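Local structure of Hydrogenase/urease maturation factor HypB (Helicobacter pylori, 4LPS) at residues S144-N153 against K231-F242. The protein is a GTPase of the SIMIBI class that helps insert nickel into [NiFe] hydrogenase and is also required for the maturation of urease. Sequence-based numbering, arbitrary orientation.
Sequences SSYNLGAAMN and KKRENYQSTHSF
Phe242, the C-terminal residue, lays its ring between Asn147 and His240. Asn147 supports one face, its CA 3.7 Å from the ring centroid in a CH-pi contact 16° off the normal, while His240 CD2 sits over the centre of the opposite face. Asn147 lays its amide along the CD1-CE1 side of the ring, the two planes 43° apart, because chi1 (-161°) turns CG away from N to lie beside the carbonyl carbon. Its OD1 is turned back to accept from Gly149 N at 2.6 Å, an Asx turn that fixes the amide's rotation. Asn153 and Phe242 reach toward each other from opposite directions, ND2 meeting the ring edge 3.2 Å from Phe242 CZ; a water accepts from ND2, and OD1 is bonded to Asn50. Further along, the backbones are joined by one direct hydrogen bond, Ser238 N to Ala151 O (2.8 Å). Ala151 CB rests against Tyr236 O and Gln237 OE1, the latter bridged by water to Gly149 O. Met152 CG touches the edge of the Tyr236 ring at CD2 (3.7 Å); its SD approaches that ring obliquely in a Met-aromatic contact and also packs on Lys231 CG. Asp177 binds both Tyr236 OH and Asn153 N. A Schellman motif with Asn235 as C-prime ends helix 218-234, and the C-terminal tail then runs beside the loop leading into strand 152-158 of the P-loop GTPase sheet. Strand 47-52 adjoins Ala151 and Met152, helix 29-43 backs Asn147 and Gln237, and helix 170-174 touches Ser144.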
ATOM      1  N   SER A 144      -6.454  -9.037  -2.911  1.00 10.38           N
ATOM      2  CA  SER A 144      -7.761  -8.389  -2.820  1.00 17.53           C
ATOM      3  C   SER A 144      -8.761  -9.181  -1.973  1.00 18.59           C
ATOM      4  O   SER A 144      -9.847  -8.687  -1.663  1.00 20.61           O
ATOM      5  CB  SER A 144      -8.341  -8.166  -4.220  1.00 19.15           C
ATOM      6  OG  SER A 144      -8.797  -9.381  -4.790  1.00 20.75           O
ATOM      7  N   SER A 145      -8.398 -10.407  -1.604  1.00 18.47           N
ATOM      8  CA  SER A 145      -9.295 -11.281  -0.855  1.00 13.43           C
ATOM      9  C   SER A 145      -8.911 -11.440   0.615  1.00 15.75           C
ATOM     10  O   SER A 145      -9.531 -12.225   1.333  1.00 16.77           O
ATOM     11  CB  SER A 145      -9.346 -12.661  -1.511  1.00 17.08           C
ATOM     12  OG  SER A 145     -10.014 -12.610  -2.762  1.00 20.61           O
ATOM     13  N   TYR A 146      -7.899 -10.704   1.072  1.00 11.20           N
ATOM     14  CA  TYR A 146      -7.441 -10.853   2.454  1.00 13.87           C
ATOM     15  C   TYR A 146      -7.344  -9.539   3.226  1.00 17.87           C
ATOM     16  O   TYR A 146      -6.407  -8.760   3.034  1.00 21.67           O
ATOM     17  CB  TYR A 146      -6.088 -11.569   2.482  1.00 14.46           C
ATOM     18  CG  TYR A 146      -6.151 -12.968   1.916  1.00 13.98           C
ATOM     19  CD1 TYR A 146      -5.982 -13.198   0.557  1.00 15.40           C
ATOM     20  CD2 TYR A 146      -6.408 -14.056   2.738  1.00 14.62           C
ATOM     21  CE1 TYR A 146      -6.051 -14.473   0.034  1.00 18.41           C
ATOM     22  CE2 TYR A 146      -6.478 -15.337   2.226  1.00 19.43           C
ATOM     23  CZ  TYR A 146      -6.299 -15.538   0.875  1.00 21.23           C
ATOM     24  OH  TYR A 146      -6.367 -16.814   0.362  1.00 23.21           O
ATOM     25  N   ASN A 147      -8.332  -9.294   4.084  1.00 17.92           N
ATOM     26  CA  ASN A 147      -8.289  -8.182   5.031  1.00 16.53           C
ATOM     27  C   ASN A 147      -7.046  -8.279   5.915  1.00 15.32           C
ATOM     28  O   ASN A 147      -6.770  -9.336   6.487  1.00 16.03           O
ATOM     29  CB  ASN A 147      -9.551  -8.169   5.900  1.00 14.12           C
ATOM     30  CG  ASN A 147      -9.794  -6.825   6.565  1.00 13.65           C
ATOM     31  OD1 ASN A 147      -8.858  -6.096   6.897  1.00 14.74           O
ATOM     32  ND2 ASN A 147     -11.063  -6.498   6.776  1.00 13.88           N
ATOM     33  N   LEU A 148      -6.295  -7.188   6.024  1.00 11.97           N
ATOM     34  CA  LEU A 148      -5.134  -7.163   6.909  1.00 13.14           C
ATOM     35  C   LEU A 148      -5.362  -6.201   8.071  1.00 11.57           C
ATOM     36  O   LEU A 148      -4.443  -5.906   8.837  1.00 11.21           O
ATOM     37  CB  LEU A 148      -3.873  -6.774   6.130  1.00 12.12           C
ATOM     38  CG  LEU A 148      -3.506  -7.687   4.954  1.00  9.87           C
ATOM     39  CD1 LEU A 148      -2.304  -7.149   4.191  1.00  9.58           C
ATOM     40  CD2 LEU A 148      -3.249  -9.105   5.439  1.00  9.91           C
ATOM     41  N   GLY A 149      -6.597  -5.726   8.203  1.00 11.51           N
ATOM     42  CA  GLY A 149      -6.942  -4.786   9.252  1.00 12.08           C
ATOM     43  C   GLY A 149      -6.526  -3.356   8.962  1.00 12.20           C
ATOM     44  O   GLY A 149      -6.535  -2.514   9.858  1.00 12.89           O
ATOM     45  N   ALA A 150      -6.168  -3.075   7.715  1.00 11.79           N
ATOM     46  CA  ALA A 150      -5.671  -1.753   7.342  1.00 11.91           C
ATOM     47  C   ALA A 150      -6.757  -0.687   7.402  1.00 12.57           C
ATOM     48  O   ALA A 150      -7.942  -0.971   7.197  1.00 12.80           O
ATOM     49  CB  ALA A 150      -5.061  -1.791   5.950  1.00 11.35           C
ATOM     50  N   ALA A 151      -6.344   0.544   7.694  1.00 12.99           N
ATOM     51  CA  ALA A 151      -7.230   1.701   7.611  1.00 22.35           C
ATOM     52  C   ALA A 151      -7.501   2.048   6.151  1.00 19.58           C
ATOM     53  O   ALA A 151      -8.613   2.430   5.783  1.00 14.00           O
ATOM     54  CB  ALA A 151      -6.628   2.888   8.345  1.00 14.34           C
ATOM     55  N   MET A 152      -6.470   1.914   5.324  1.00 12.86           N
ATOM     56  CA  MET A 152      -6.611   2.140   3.892  1.00 12.64           C
ATOM     57  C   MET A 152      -5.920   1.049   3.096  1.00 13.77           C
ATOM     58  O   MET A 152      -4.817   0.607   3.434  1.00 13.48           O
ATOM     59  CB  MET A 152      -6.045   3.504   3.477  1.00 12.96           C
ATOM     60  CG  MET A 152      -6.642   4.708   4.186  1.00 13.92           C
ATOM     61  SD  MET A 152      -6.081   6.261   3.449  1.00 20.02           S
ATOM     62  CE  MET A 152      -7.087   6.298   1.964  1.00 14.41           C
ATOM     63  N   ASN A 153      -6.590   0.622   2.035  1.00 15.27           N
ATOM     64  CA  ASN A 153      -5.998  -0.265   1.053  1.00 11.26           C
ATOM     65  C   ASN A 153      -5.833   0.508  -0.246  1.00 12.37           C
ATOM     66  O   ASN A 153      -6.811   0.951  -0.848  1.00 15.01           O
ATOM     67  CB  ASN A 153      -6.861  -1.510   0.858  1.00 11.06           C
ATOM     68  CG  ASN A 153      -7.135  -2.233   2.159  1.00 11.14           C
ATOM     69  OD1 ASN A 153      -6.304  -3.004   2.644  1.00 11.83           O
ATOM     70  ND2 ASN A 153      -8.301  -1.980   2.742  1.00 11.75           N
ATOM     71  N   LYS A 231      -5.909  11.819   6.156  1.00 21.14           N
ATOM     72  CA  LYS A 231      -6.694  10.610   6.380  1.00 20.32           C
ATOM     73  C   LYS A 231      -6.500  10.092   7.803  1.00 21.52           C
ATOM     74  O   LYS A 231      -7.460   9.659   8.443  1.00 21.04           O
ATOM     75  CB  LYS A 231      -6.341   9.542   5.346  1.00 18.83           C
ATOM     76  CG  LYS A 231      -7.100   9.733   4.037  1.00 20.24           C
ATOM     77  CD  LYS A 231      -8.600   9.684   4.306  1.00 27.04           C
ATOM     78  CE  LYS A 231      -9.410  10.009   3.067  1.00 30.82           C
ATOM     79  NZ  LYS A 231      -9.599  11.481   2.949  1.00 32.16           N
ATOM     80  N   LYS A 232      -5.262  10.128   8.289  1.00 19.74           N
ATOM     81  CA  LYS A 232      -4.988   9.765   9.675  1.00 19.92           C
ATOM     82  C   LYS A 232      -5.685  10.729  10.622  1.00 21.47           C
ATOM     83  O   LYS A 232      -6.214  10.325  11.658  1.00 24.84           O
ATOM     84  CB  LYS A 232      -3.485   9.757   9.962  1.00 18.30           C
ATOM     85  CG  LYS A 232      -3.168   9.512  11.433  1.00 19.68           C
ATOM     86  CD  LYS A 232      -1.681   9.400  11.707  1.00 22.59           C
ATOM     87  CE  LYS A 232      -1.431   9.272  13.205  1.00 26.80           C
ATOM     88  NZ  LYS A 232      -1.413   7.844  13.645  1.00 24.67           N
ATOM     89  N   ARG A 233      -5.677  12.007  10.251  1.00 26.65           N
ATOM     90  CA  ARG A 233      -6.326  13.058  11.029  1.00 28.97           C
ATOM     91  C   ARG A 233      -7.815  12.777  11.210  1.00 24.66           C
ATOM     92  O   ARG A 233      -8.352  12.901  12.310  1.00 26.86           O
ATOM     93  CB  ARG A 233      -6.132  14.413  10.349  1.00 34.49           C
ATOM     94  CG  ARG A 233      -6.049  15.587  11.303  1.00 42.90           C
ATOM     95  CD  ARG A 233      -4.928  16.529  10.892  1.00 49.49           C
ATOM     96  NE  ARG A 233      -5.020  16.895   9.478  1.00 51.62           N
ATOM     97  CZ  ARG A 233      -3.984  17.245   8.719  1.00 47.70           C
ATOM     98  NH1 ARG A 233      -4.174  17.564   7.445  1.00 42.44           N
ATOM     99  NH2 ARG A 233      -2.761  17.277   9.230  1.00 47.43           N
ATOM    100  N   GLU A 234      -8.474  12.423  10.113  1.00 22.20           N
ATOM    101  CA  GLU A 234      -9.889  12.065  10.126  1.00 26.50           C
ATOM    102  C   GLU A 234     -10.118  10.706  10.770  1.00 24.92           C
ATOM    103  O   GLU A 234     -11.248  10.360  11.121  1.00 27.05           O
ATOM    104  CB  GLU A 234     -10.447  12.043   8.701  1.00 28.91           C
ATOM    105  CG  GLU A 234     -10.236  13.322   7.909  1.00 33.76           C
ATOM    106  CD  GLU A 234     -10.662  13.176   6.457  1.00 38.68           C
ATOM    107  OE1 GLU A 234     -10.967  12.039   6.035  1.00 37.01           O
ATOM    108  OE2 GLU A 234     -10.698  14.198   5.740  1.00 41.73           O
ATOM    109  N   ASN A 235      -9.034   9.945  10.913  1.00 24.40           N
ATOM    110  CA  ASN A 235      -9.091   8.528  11.262  1.00 21.21           C
ATOM    111  C   ASN A 235     -10.038   7.778  10.325  1.00 21.99           C
ATOM    112  O   ASN A 235     -10.955   7.087  10.769  1.00 19.91           O
ATOM    113  CB  ASN A 235      -9.515   8.326  12.723  1.00 20.66           C
ATOM    114  CG  ASN A 235      -9.365   6.878  13.173  1.00 19.99           C
ATOM    115  OD1 ASN A 235      -8.388   6.211  12.836  1.00 18.98           O
ATOM    116  ND2 ASN A 235     -10.340   6.387  13.927  1.00 20.74           N
ATOM    117  N   TYR A 236      -9.833   7.953   9.022  1.00 22.95           N
ATOM    118  CA  TYR A 236     -10.551   7.150   8.041  1.00 24.66           C
ATOM    119  C   TYR A 236     -10.201   5.681   8.213  1.00 17.79           C
ATOM    120  O   TYR A 236      -9.028   5.309   8.197  1.00 16.86           O
ATOM    121  CB  TYR A 236     -10.238   7.594   6.611  1.00 20.62           C
ATOM    122  CG  TYR A 236     -10.853   6.693   5.561  1.00 18.00           C
ATOM    123  CD1 TYR A 236     -12.173   6.855   5.161  1.00 19.11           C
ATOM    124  CD2 TYR A 236     -10.112   5.673   4.974  1.00 16.87           C
ATOM    125  CE1 TYR A 236     -12.738   6.029   4.206  1.00 19.16           C
ATOM    126  CE2 TYR A 236     -10.667   4.841   4.022  1.00 21.16           C
ATOM    127  CZ  TYR A 236     -11.979   5.025   3.640  1.00 22.40           C
ATOM    128  OH  TYR A 236     -12.531   4.198   2.689  1.00 20.50           O
ATOM    129  N   GLN A 237     -11.224   4.849   8.352  1.00 18.32           N
ATOM    130  CA  GLN A 237     -11.018   3.416   8.494  1.00 17.86           C
ATOM    131  C   GLN A 237     -11.932   2.689   7.529  1.00 19.69           C
ATOM    132  O   GLN A 237     -13.155   2.695   7.698  1.00 19.45           O
ATOM    133  CB  GLN A 237     -11.285   2.962   9.930  1.00 18.51           C
ATOM    134  CG  GLN A 237     -10.327   3.558  10.952  1.00 18.31           C
ATOM    135  CD  GLN A 237      -8.987   2.853  10.969  1.00 18.55           C
ATOM    136  OE1 GLN A 237      -8.845   1.746  10.449  1.00 16.87           O
ATOM    137  NE2 GLN A 237      -7.990   3.496  11.567  1.00 17.17           N
ATOM    138  N   SER A 238     -11.332   2.072   6.514  1.00 17.42           N
ATOM    139  CA  SER A 238     -12.087   1.399   5.464  1.00 17.89           C
ATOM    140  C   SER A 238     -13.014   0.332   6.031  1.00 24.15           C
ATOM    141  O   SER A 238     -12.626  -0.456   6.898  1.00 18.90           O
ATOM    142  CB  SER A 238     -11.135   0.772   4.441  1.00 18.26           C
ATOM    143  OG  SER A 238     -11.848   0.040   3.462  1.00 18.51           O
ATOM    144  N   THR A 239     -14.245   0.315   5.533  1.00 24.95           N
ATOM    145  CA  THR A 239     -15.207  -0.694   5.940  1.00 25.85           C
ATOM    146  C   THR A 239     -15.320  -1.767   4.870  1.00 28.51           C
ATOM    147  O   THR A 239     -16.284  -2.535   4.854  1.00 34.43           O
ATOM    148  CB  THR A 239     -16.602  -0.084   6.192  1.00 27.27           C
ATOM    149  OG1 THR A 239     -17.073   0.545   4.993  1.00 30.54           O
ATOM    150  CG2 THR A 239     -16.542   0.949   7.305  1.00 23.69           C
ATOM    151  N   HIS A 240     -14.332  -1.821   3.979  1.00 24.80           N
ATOM    152  CA  HIS A 240     -14.390  -2.748   2.857  1.00 24.21           C
ATOM    153  C   HIS A 240     -14.369  -4.198   3.311  1.00 25.96           C
ATOM    154  O   HIS A 240     -13.571  -4.583   4.169  1.00 24.38           O
ATOM    155  CB  HIS A 240     -13.237  -2.528   1.882  1.00 19.60           C
ATOM    156  CG  HIS A 240     -13.295  -3.436   0.695  1.00 20.09           C
ATOM    157  ND1 HIS A 240     -14.189  -3.252  -0.337  1.00 21.21           N
ATOM    158  CD2 HIS A 240     -12.610  -4.568   0.402  1.00 20.33           C
ATOM    159  CE1 HIS A 240     -14.031  -4.211  -1.231  1.00 24.93           C
ATOM    160  NE2 HIS A 240     -13.083  -5.025  -0.805  1.00 23.93           N
ATOM    161  N   SER A 241     -15.245  -4.999   2.719  1.00 27.41           N
ATOM    162  CA  SER A 241     -15.298  -6.422   3.014  1.00 30.07           C
ATOM    163  C   SER A 241     -14.513  -7.233   1.997  1.00 30.27           C
ATOM    164  O   SER A 241     -14.745  -7.136   0.791  1.00 33.64           O
ATOM    165  CB  SER A 241     -16.735  -6.912   3.058  1.00 34.86           C
ATOM    166  OG  SER A 241     -16.764  -8.283   3.410  1.00 39.80           O
ATOM    167  N   PHE A 242     -13.589  -8.042   2.498  1.00 28.25           N
ATOM    168  CA  PHE A 242     -12.703  -8.818   1.648  1.00 26.15           C
ATOM    169  C   PHE A 242     -13.232 -10.237   1.466  1.00 32.56           C
ATOM    170  O   PHE A 242     -13.009 -10.875   0.434  1.00 36.45           O
ATOM    171  CB  PHE A 242     -11.300  -8.832   2.252  1.00 23.49           C
ATOM    172  CG  PHE A 242     -10.668  -7.471   2.334  1.00 24.00           C
ATOM    173  CD1 PHE A 242     -11.057  -6.565   3.313  1.00 23.90           C
ATOM    174  CD2 PHE A 242      -9.683  -7.097   1.438  1.00 24.26           C
ATOM    175  CE1 PHE A 242     -10.478  -5.315   3.393  1.00 22.22           C
ATOM    176  CE2 PHE A 242      -9.100  -5.848   1.513  1.00 23.38           C
ATOM    177  CZ  PHE A 242      -9.499  -4.956   2.493  1.00 21.72           C
ATOM    178  OXT PHE A 242     -13.894 -10.784   2.347  1.00 32.28           O
TER
HETATM  179  O   HOH W   1     -12.083  -7.614  -1.738  1.00 21.12           O
HETATM  180  O   HOH W   2     -13.186  -8.553   5.297  1.00 24.97           O
HETATM  181  O   HOH W   3      -6.828   0.098  11.030  1.00  9.71           O
HETATM  182  O   HOH W   4     -10.469  -0.977   8.493  1.00 13.80           O
HETATM  183  O   HOH W   5     -10.501  -0.685   1.554  1.00 28.47           O